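Local coordinates for protein thiosulfate sulfurtransferase TUM1 (Saccharomyces cerevisiae, PDB 3UTN) that transfers sulfur from NFS1 to UBA4 for 2-thiolation of the wobble uridine of tRNAs, and has thiosulfate and 3-mercaptopyruvate sulfurtransferase activity, at residues A[33-38]-A[47-52]; A[77-82]-A[131-136]; A[240-245]-A[262-267]; A[209-212]-A[218-221]. All coordinates share one frame; numbering follows the deposited sequence.

Interaction 1 of 4, residues A[33-38]-A[47-52]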
# COMPACT_ATOMS: atom_id res chain seq x y z
N LYS A 33 2.75 -12.67 15.72
CA LYS A 33 3.42 -12.95 16.99
C LYS A 33 4.12 -11.73 17.54
O LYS A 33 4.00 -11.43 18.72
CB LYS A 33 4.37 -14.15 16.90
CG LYS A 33 5.65 -13.94 16.10
CD LYS A 33 6.51 -15.20 16.11
CE LYS A 33 5.65 -16.46 16.05
NZ LYS A 33 6.41 -17.67 15.65
N ALA A 34 4.84 -11.02 16.67
CA ALA A 34 5.53 -9.81 17.08
C ALA A 34 4.49 -8.79 17.50
O ALA A 34 4.69 -8.05 18.45
CB ALA A 34 6.38 -9.27 15.95
N PHE A 35 3.36 -8.79 16.81
CA PHE A 35 2.28 -7.89 17.16
C PHE A 35 1.75 -8.15 18.56
O PHE A 35 1.62 -7.23 19.35
CB PHE A 35 1.15 -7.93 16.15
CG PHE A 35 -0.08 -7.23 16.62
CD1 PHE A 35 -0.13 -5.84 16.63
CD2 PHE A 35 -1.16 -7.95 17.09
CE1 PHE A 35 -1.27 -5.18 17.07
CE2 PHE A 35 -2.29 -7.30 17.54
CZ PHE A 35 -2.35 -5.91 17.53
N VAL A 36 1.41 -9.40 18.88
CA VAL A 36 0.87 -9.66 20.21
C VAL A 36 1.94 -9.42 21.25
O VAL A 36 1.66 -8.92 22.34
CB VAL A 36 0.23 -11.05 20.36
CG1 VAL A 36 -0.99 -11.16 19.46
CG2 VAL A 36 1.22 -12.16 20.06
N LYS A 37 3.18 -9.74 20.89
CA LYS A 37 4.31 -9.44 21.76
C LYS A 37 4.35 -7.94 21.99
O LYS A 37 4.42 -7.48 23.12
CB LYS A 37 5.62 -9.92 21.13
CG LYS A 37 6.81 -9.73 22.06
CD LYS A 37 8.12 -10.05 21.38
CE LYS A 37 9.25 -9.81 22.37
NZ LYS A 37 10.51 -10.43 21.89
N LEU A 38 4.26 -7.19 20.90
CA LEU A 38 4.23 -5.74 20.98
C LEU A 38 3.09 -5.29 21.88
O LEU A 38 3.31 -4.54 22.82
CB LEU A 38 4.09 -5.13 19.58
CG LEU A 38 3.96 -3.61 19.48
CD1 LEU A 38 5.26 -2.92 19.82
CD2 LEU A 38 3.51 -3.27 18.07
N ILE A 47 -1.61 0.89 21.28
CA ILE A 47 -1.48 0.15 20.05
C ILE A 47 -2.83 0.08 19.39
O ILE A 47 -3.78 -0.50 19.93
CB ILE A 47 -0.87 -1.24 20.24
CG1 ILE A 47 0.56 -1.10 20.73
CG2 ILE A 47 -0.91 -2.01 18.92
CD1 ILE A 47 1.15 -2.39 21.23
N VAL A 48 -2.91 0.71 18.24
CA VAL A 48 -4.15 0.82 17.55
C VAL A 48 -3.98 0.05 16.27
O VAL A 48 -3.30 0.51 15.36
CB VAL A 48 -4.51 2.29 17.26
CG1 VAL A 48 -5.82 2.36 16.48
CG2 VAL A 48 -4.62 3.06 18.56
N PRO A 49 -4.54 -1.16 16.24
CA PRO A 49 -4.56 -1.88 14.99
C PRO A 49 -5.43 -1.08 14.07
O PRO A 49 -6.37 -0.42 14.50
CB PRO A 49 -5.23 -3.20 15.35
CG PRO A 49 -5.01 -3.34 16.81
CD PRO A 49 -5.16 -1.94 17.32
N VAL A 50 -5.08 -1.08 12.80
CA VAL A 50 -5.77 -0.27 11.86
C VAL A 50 -6.18 -1.22 10.78
O VAL A 50 -5.36 -1.73 10.04
CB VAL A 50 -4.85 0.83 11.30
CG1 VAL A 50 -5.60 1.66 10.27
CG2 VAL A 50 -4.35 1.71 12.42
N ASP A 51 -7.47 -1.48 10.72
CA ASP A 51 -8.03 -2.25 9.65
C ASP A 51 -8.17 -1.32 8.47
O ASP A 51 -8.98 -0.39 8.47
CB ASP A 51 -9.37 -2.83 10.07
CG ASP A 51 -9.98 -3.70 9.01
OD1 ASP A 51 -9.35 -3.88 7.95
OD2 ASP A 51 -11.09 -4.19 9.24
N ALA A 52 -7.36 -1.57 7.45
CA ALA A 52 -7.36 -0.76 6.25
C ALA A 52 -8.02 -1.54 5.15
O ALA A 52 -7.83 -1.26 3.96
CB ALA A 52 -5.95 -0.39 5.87
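Ile47 is the residue most deeply engaged by this contact, and it meets Phe35 and Leu38 of the helix with two different branches. Its CG2 methyl lies against the ring of Phe35, 3.7 Å from CE1 of Phe35, while its longer branch carries CD1 on to Leu38. There CD1 of Ile47 sits 3.5 Å from CG of Leu38 and 3.4 Å from the backbone O of Leu38, so the methyl touches the helix backbone as well as its side chain. Because CG of Phe35 stands anti to its backbone N (chi1 169°), the ring leaves the helix toward the strand, although the bond to CB does not point that way. Phe35 and Ile47 run antiparallel, side chain alongside side chain. Pro49 then takes the far end of the ring, its CG 3.8 Å from CZ of Phe35, with the two side chains at about a right angle.

The pattern is a helix lying on a parallel sheet. Phe35 and Leu38, one helical turn apart, face Ile47 and Pro49, two residues apart on the strand. The segment axes pass 10.6 Å apart, and their N-to-C directions make 148°, roughly antiparallel. Val50, from the opposite face of the strand, packs on Cys130 of helix 127-136. Helix 32-41 belongs to the crossover from edge strand 28-30, whose Ile30 also touches Phe35 and Leu38.

No hydrogen bond joins the two segments. Strands 115-119 and 77-78 engage the strand's backbone, and apolar side chains face the helix; the fit therefore probably depends on shape, not directional bonds.

Interaction 2 of 4, residues A[77-82]-A[131-136]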
# COMPACT_ATOMS: atom_id res chain seq x y z
N ILE A 77 -9.04 0.41 14.67
CA ILE A 77 -9.82 1.43 14.04
C ILE A 77 -9.92 0.93 12.62
O ILE A 77 -9.14 0.07 12.17
CB ILE A 77 -9.14 2.80 14.06
CG1 ILE A 77 -7.78 2.74 13.36
CG2 ILE A 77 -9.04 3.29 15.49
CD1 ILE A 77 -7.12 4.08 13.20
N PHE A 78 -10.89 1.46 11.92
CA PHE A 78 -10.99 1.19 10.53
C PHE A 78 -10.38 2.37 9.81
O PHE A 78 -10.72 3.51 10.09
CB PHE A 78 -12.43 1.01 10.13
CG PHE A 78 -12.62 0.87 8.67
CD1 PHE A 78 -12.19 -0.28 8.01
CD2 PHE A 78 -13.21 1.89 7.94
CE1 PHE A 78 -12.36 -0.41 6.65
CE2 PHE A 78 -13.38 1.76 6.57
CZ PHE A 78 -12.95 0.61 5.93
N PHE A 79 -9.47 2.08 8.91
CA PHE A 79 -8.87 3.11 8.09
C PHE A 79 -9.54 3.01 6.74
O PHE A 79 -9.33 2.06 6.00
CB PHE A 79 -7.38 2.88 7.96
CG PHE A 79 -6.66 3.95 7.20
CD1 PHE A 79 -6.68 3.97 5.81
CD2 PHE A 79 -5.93 4.92 7.87
CE1 PHE A 79 -6.00 4.95 5.10
CE2 PHE A 79 -5.25 5.91 7.17
CZ PHE A 79 -5.28 5.92 5.79
N ASP A 80 -10.35 4.00 6.44
CA ASP A 80 -11.07 4.01 5.20
C ASP A 80 -10.15 4.48 4.09
O ASP A 80 -9.94 5.68 3.90
CB ASP A 80 -12.30 4.90 5.30
CG ASP A 80 -13.26 4.66 4.18
OD1 ASP A 80 -12.80 4.31 3.07
OD2 ASP A 80 -14.47 4.81 4.40
N ILE A 81 -9.60 3.51 3.37
CA ILE A 81 -8.71 3.76 2.24
C ILE A 81 -9.34 4.76 1.27
O ILE A 81 -8.66 5.65 0.76
CB ILE A 81 -8.38 2.43 1.52
CG1 ILE A 81 -7.39 1.61 2.36
CG2 ILE A 81 -7.87 2.65 0.10
CD1 ILE A 81 -6.04 2.26 2.57
N ASP A 82 -10.64 4.63 1.06
CA ASP A 82 -11.36 5.50 0.13
C ASP A 82 -11.52 6.90 0.68
O ASP A 82 -11.25 7.87 -0.02
CB ASP A 82 -12.73 4.92 -0.19
CG ASP A 82 -12.63 3.65 -0.97
OD1 ASP A 82 -11.73 3.54 -1.82
OD2 ASP A 82 -13.47 2.76 -0.74
N ALA A 131 -0.65 1.54 5.77
CA ALA A 131 0.53 1.64 6.63
C ALA A 131 1.44 2.71 6.06
O ALA A 131 1.95 3.58 6.76
CB ALA A 131 1.26 0.31 6.71
N TRP A 132 1.61 2.65 4.75
CA TRP A 132 2.44 3.58 4.06
C TRP A 132 1.91 4.97 4.17
O TRP A 132 2.66 5.88 4.45
CB TRP A 132 2.55 3.13 2.63
CG TRP A 132 3.20 4.10 1.73
CD1 TRP A 132 4.55 4.35 1.58
CD2 TRP A 132 2.53 4.95 0.76
NE1 TRP A 132 4.76 5.30 0.62
CE2 TRP A 132 3.59 5.69 0.08
CE3 TRP A 132 1.22 5.17 0.41
CZ2 TRP A 132 3.32 6.61 -0.90
CZ3 TRP A 132 0.95 6.10 -0.59
CH2 TRP A 132 1.98 6.81 -1.22
N THR A 133 0.60 5.14 3.97
CA THR A 133 -0.04 6.44 4.12
C THR A 133 0.20 7.01 5.52
O THR A 133 0.60 8.16 5.66
CB THR A 133 -1.55 6.34 3.86
OG1 THR A 133 -1.74 5.87 2.53
CG2 THR A 133 -2.22 7.71 4.02
N LEU A 134 -0.05 6.19 6.53
CA LEU A 134 0.23 6.57 7.90
C LEU A 134 1.67 6.98 8.06
O LEU A 134 1.96 8.04 8.60
CB LEU A 134 -0.08 5.41 8.84
CG LEU A 134 -1.55 5.03 8.87
CD1 LEU A 134 -1.71 3.73 9.62
CD2 LEU A 134 -2.38 6.13 9.50
N GLY A 135 2.57 6.14 7.57
CA GLY A 135 4.00 6.42 7.60
C GLY A 135 4.34 7.67 6.82
O GLY A 135 5.06 8.52 7.33
N VAL A 136 3.83 7.78 5.60
CA VAL A 136 4.13 8.94 4.77
C VAL A 136 3.66 10.20 5.48
O VAL A 136 4.34 11.21 5.46
CB VAL A 136 3.50 8.85 3.37
CG1 VAL A 136 3.64 10.17 2.63
CG2 VAL A 136 4.18 7.75 2.58
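From segment 77-82, Phe79 alone reaches the helix, meeting Leu134 and Thr133 on successive positions by apolar contact. CE2 of its ring lies 3.7 Å from CD2 of Leu134, and CD2 of the ring is 4.1 Å from the same methyl. The leucine branch lies alongside the ring, the two side chains heading opposite ways. Farther out, CZ of Phe79 comes within 4.0 Å of CG2 of Thr133. Both partners meet the ring obliquely. Phe79 gets there because its CG is anti to the backbone N (chi1 -176°), which sends the ring straight toward the helix. Met105 of helix 98-107 packs on both Phe79 and Leu134, and Phe101 adds to the cover on Leu134 and Thr133.

Polar interactions are kept off this interface, and none crosses it. Thr133 offers Phe79 its methyl, while its OG1 is hydrogen-bonded to O of Arg129 one turn earlier, so a buried hydroxyl is satisfied within its own helix. On the other segment, OD1 of Asp80 accepts a weak, bent bond from N of Asp82 (3.0 Å, 124°) and another bond from N of Ala83, which probably helps to hold the turn that follows strand 77-78.

Phe79 thus leads from the edge of the sheet into the layer between sheet and helix, with Val50 of strand 47-51 beneath it. This layering, a helix packed over a central parallel sheet of strand order 1-5-4-2-3, is the alpha/beta arrangement of the rhodanese fold, seen here in the domain that lacks the catalytic cysteine.

Interaction 3 of 4, residues A[240-245]-A[262-267]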
# COMPACT_ATOMS: atom_id res chain seq x y z
N GLY A 240 1.03 -9.51 -6.34
CA GLY A 240 0.82 -10.88 -5.88
C GLY A 240 2.08 -11.70 -5.95
O GLY A 240 2.26 -12.63 -5.16
N SER A 241 2.97 -11.35 -6.87
CA SER A 241 4.24 -12.04 -7.02
C SER A 241 5.13 -11.83 -5.80
O SER A 241 6.07 -12.58 -5.58
CB SER A 241 4.97 -11.57 -8.28
OG SER A 241 5.50 -10.26 -8.10
N LEU A 242 4.83 -10.80 -5.02
CA LEU A 242 5.68 -10.45 -3.90
C LEU A 242 5.04 -10.85 -2.58
O LEU A 242 5.59 -10.62 -1.51
CB LEU A 242 6.02 -8.96 -3.93
CG LEU A 242 6.83 -8.57 -5.17
CD1 LEU A 242 7.24 -7.11 -5.08
CD2 LEU A 242 8.08 -9.43 -5.31
N LEU A 243 3.87 -11.47 -2.66
CA LEU A 243 3.18 -11.95 -1.49
C LEU A 243 3.11 -13.45 -1.56
O LEU A 243 3.06 -14.02 -2.65
CB LEU A 243 1.77 -11.38 -1.43
CG LEU A 243 1.68 -9.85 -1.38
CD1 LEU A 243 0.22 -9.43 -1.34
CD2 LEU A 243 2.43 -9.32 -0.16
N ASP A 244 3.12 -14.10 -0.40
CA ASP A 244 2.88 -15.52 -0.39
C ASP A 244 1.53 -15.77 -1.07
O ASP A 244 0.55 -15.09 -0.76
CB ASP A 244 2.88 -16.08 1.03
CG ASP A 244 2.43 -17.52 1.08
OD1 ASP A 244 3.29 -18.42 1.00
OD2 ASP A 244 1.20 -17.75 1.15
N PRO A 245 1.49 -16.72 -2.03
CA PRO A 245 0.32 -16.96 -2.87
C PRO A 245 -0.98 -17.21 -2.10
O PRO A 245 -2.04 -16.74 -2.51
CB PRO A 245 0.71 -18.21 -3.66
CG PRO A 245 2.19 -18.14 -3.74
CD PRO A 245 2.62 -17.59 -2.41
N GLU A 262 13.47 -11.87 -6.14
CA GLU A 262 14.25 -12.34 -7.28
C GLU A 262 13.43 -13.26 -8.18
O GLU A 262 13.57 -13.22 -9.40
CB GLU A 262 15.58 -13.00 -6.86
CG GLU A 262 15.44 -14.37 -6.21
CD GLU A 262 16.75 -15.13 -6.09
OE1 GLU A 262 17.70 -14.82 -6.84
OE2 GLU A 262 16.81 -16.05 -5.24
N LYS A 263 12.56 -14.08 -7.58
CA LYS A 263 11.67 -14.96 -8.33
C LYS A 263 10.69 -14.12 -9.15
O LYS A 263 10.48 -14.39 -10.33
CB LYS A 263 10.92 -15.91 -7.40
CG LYS A 263 10.04 -16.94 -8.08
CD LYS A 263 10.86 -17.99 -8.83
CE LYS A 263 10.01 -19.19 -9.22
NZ LYS A 263 8.80 -18.81 -10.00
N ALA A 264 10.12 -13.11 -8.51
CA ALA A 264 9.22 -12.20 -9.20
C ALA A 264 9.95 -11.51 -10.33
O ALA A 264 9.44 -11.43 -11.45
CB ALA A 264 8.66 -11.18 -8.22
N LEU A 265 11.15 -11.02 -10.05
CA LEU A 265 11.97 -10.36 -11.07
C LEU A 265 12.31 -11.33 -12.19
O LEU A 265 12.30 -10.95 -13.35
CB LEU A 265 13.24 -9.78 -10.46
CG LEU A 265 13.06 -8.72 -9.37
CD1 LEU A 265 14.40 -8.42 -8.72
CD2 LEU A 265 12.40 -7.46 -9.89
N LYS A 266 12.59 -12.59 -11.84
CA LYS A 266 12.86 -13.62 -12.84
C LYS A 266 11.60 -13.93 -13.65
O LYS A 266 11.61 -13.87 -14.88
CB LYS A 266 13.41 -14.90 -12.18
CG LYS A 266 13.56 -16.08 -13.14
CD LYS A 266 13.91 -17.38 -12.42
CE LYS A 266 15.40 -17.48 -12.15
NZ LYS A 266 15.77 -18.79 -11.54
N ASP A 267 10.51 -14.24 -12.94
CA ASP A 267 9.24 -14.62 -13.55
C ASP A 267 8.74 -13.57 -14.53
O ASP A 267 8.26 -13.89 -15.61
CB ASP A 267 8.17 -14.85 -12.48
CG ASP A 267 8.42 -16.11 -11.67
OD1 ASP A 267 9.19 -16.98 -12.12
OD2 ASP A 267 7.83 -16.23 -10.58
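Ala264 meets Ser241 and Leu242 inside a beta-alpha-beta crossover of the second rhodanese domain: helix 255-267, which links strand 234-236 to strand 278-281, settles here against the short 3-10 turn that follows the first of these strands.

Along the helix, Lys263 turns to the flank and takes no part across the interface, its end going instead to Asp267. At Ala264 the backbones come close, the CA of Ala264 lying 5.4 Å from the CA of Ser241, and the small side chain points into the turn. Its CB is 3.3 Å from OG of Ser241 and 3.4 Å from CD2 of Leu242, the latter tighter than a usual van der Waals contact between carbons. The serine hydroxyl is not left to the methyl alone: it is hydrogen-bonded to O of Pro238, one turn back in the chain. Leu242 reaches further, packing on Ile291 and Ala294 of helix 286-297, so it bridges that helix and helix 255-267.

One turn beyond Lys263, Asp267 closes a salt bridge along the helix: NZ of Lys263 stands 2.8 Å from both OD1 and OD2 of Asp267, met on the syn lone pair of each oxygen.

Interaction 4 of 4, residues A[209-212]-A[218-221]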
# COMPACT_ATOMS: atom_id res chain seq x y z
N ALA A 209 2.66 -2.66 -10.21
CA ALA A 209 2.12 -3.75 -9.39
C ALA A 209 0.90 -4.40 -10.02
O ALA A 209 0.39 -5.39 -9.49
CB ALA A 209 1.79 -3.25 -8.01
N ARG A 210 0.44 -3.86 -11.14
CA ARG A 210 -0.71 -4.43 -11.82
C ARG A 210 -0.34 -5.78 -12.37
O ARG A 210 0.83 -6.12 -12.46
CB ARG A 210 -1.19 -3.54 -12.95
CG ARG A 210 -1.79 -2.23 -12.48
CD ARG A 210 -2.03 -1.34 -13.68
NE ARG A 210 -0.79 -1.03 -14.37
CZ ARG A 210 -0.67 -0.92 -15.68
NH1 ARG A 210 -1.73 -1.10 -16.46
NH2 ARG A 210 0.51 -0.64 -16.21
N SER A 211 -1.36 -6.55 -12.73
CA SER A 211 -1.13 -7.83 -13.38
C SER A 211 -0.25 -7.60 -14.60
O SER A 211 -0.27 -6.51 -15.20
CB SER A 211 -2.45 -8.44 -13.80
OG SER A 211 -3.04 -7.64 -14.80
N LEU A 212 0.52 -8.62 -14.94
CA LEU A 212 1.33 -8.60 -16.13
C LEU A 212 0.46 -8.29 -17.35
O LEU A 212 0.85 -7.52 -18.21
CB LEU A 212 2.04 -9.95 -16.30
CG LEU A 212 2.89 -10.16 -17.55
CD1 LEU A 212 4.02 -9.15 -17.61
CD2 LEU A 212 3.44 -11.58 -17.61
N THR A 218 -2.49 -6.56 -22.52
CA THR A 218 -3.21 -7.72 -23.02
C THR A 218 -4.49 -7.94 -22.22
O THR A 218 -5.40 -8.64 -22.66
CB THR A 218 -2.35 -9.00 -22.98
OG1 THR A 218 -2.04 -9.33 -21.62
CG2 THR A 218 -1.05 -8.82 -23.75
N GLU A 219 -4.55 -7.33 -21.04
CA GLU A 219 -5.71 -7.45 -20.18
C GLU A 219 -6.21 -6.08 -19.75
O GLU A 219 -5.40 -5.19 -19.51
CB GLU A 219 -5.39 -8.34 -18.97
CG GLU A 219 -5.16 -9.80 -19.37
CD GLU A 219 -4.92 -10.72 -18.19
OE1 GLU A 219 -4.37 -10.27 -17.17
OE2 GLU A 219 -5.28 -11.91 -18.30
N PRO A 220 -7.54 -5.90 -19.68
CA PRO A 220 -8.08 -4.57 -19.45
C PRO A 220 -7.76 -4.02 -18.06
O PRO A 220 -7.50 -4.78 -17.13
CB PRO A 220 -9.59 -4.77 -19.58
CG PRO A 220 -9.81 -6.21 -19.27
CD PRO A 220 -8.60 -6.92 -19.81
N GLU A 221 -7.76 -2.70 -17.95
CA GLU A 221 -7.77 -2.04 -16.67
C GLU A 221 -9.12 -2.28 -16.02
O GLU A 221 -10.12 -2.39 -16.73
CB GLU A 221 -7.53 -0.54 -16.84
CG GLU A 221 -6.09 -0.20 -17.13
CD GLU A 221 -5.15 -0.74 -16.07
OE1 GLU A 221 -5.24 -0.28 -14.93
OE2 GLU A 221 -4.34 -1.63 -16.39
O HOH W 1 -5.55 -8.30 -15.48
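A bend at chi3 (-61°) in the chain of Arg210 and another at chi2 (-56°) in that of Glu221 swing guanidinium and carboxylate together, although the two backbones stay well apart. NH1 of Arg210 donates to OE2 of Glu221 at 2.7 Å, a salt bridge with a moderately bent hydrogen bond (145°). The oxygen lies in the guanidinium plane, at its edge, whereas the donor approaches the carboxylate from well above its plane. The side chains cross at about a right angle, and CD of Arg210 rests 3.6 Å from both OE1 and OE2 of Glu221.

Both charges have further partners: NH2 of Arg210 is bonded to O of Gly229 and to Asp208, Trp310 adds a cation-pi contact, and OE1 of Glu221 pairs with Arg214. Such a network should fix the rotation of the guanidinium.

Nearer the surface a water replaces direct contact. It lies 2.7 Å from OG of Ser211 and donates to OE1 of Glu219 at 2.9 Å. The same OG caps N of Arg214, making Ser211 the N-cap of helix 212-216.

The side chain of Arg210 is about 4 Å from that of Cys282, the catalytic cysteine, which forms the persulfide intermediate during turnover. The arrangement is consistent with a second-shell role in the rhodanese active site: Glu221, on the loop after helix 212-216, probably helps to position an arginine beside that cysteine.

In the fold
Interactions 1 and 2 share one sheet: neighbouring strands 47-51 and 77-78 join them through probable backbone hydrogen bonds between Asp51 and both Ile77 and Phe79, and their helices cover opposite faces. Both are buried, with no hydrogen bond across and apolar side chains carrying the contact. Interactions 3 and 4 belong to the second rhodanese domain, whose sheet repeats the same strand order; they lie about 5 Å apart at their nearest atoms without touching. Interaction 3, also mostly buried, sets a methyl against a leucine and a serine hydroxyl of a 3-10 turn. Interaction 4, partly open to solvent, relies on charge and water. In this set, the one charged contact lies by the active site.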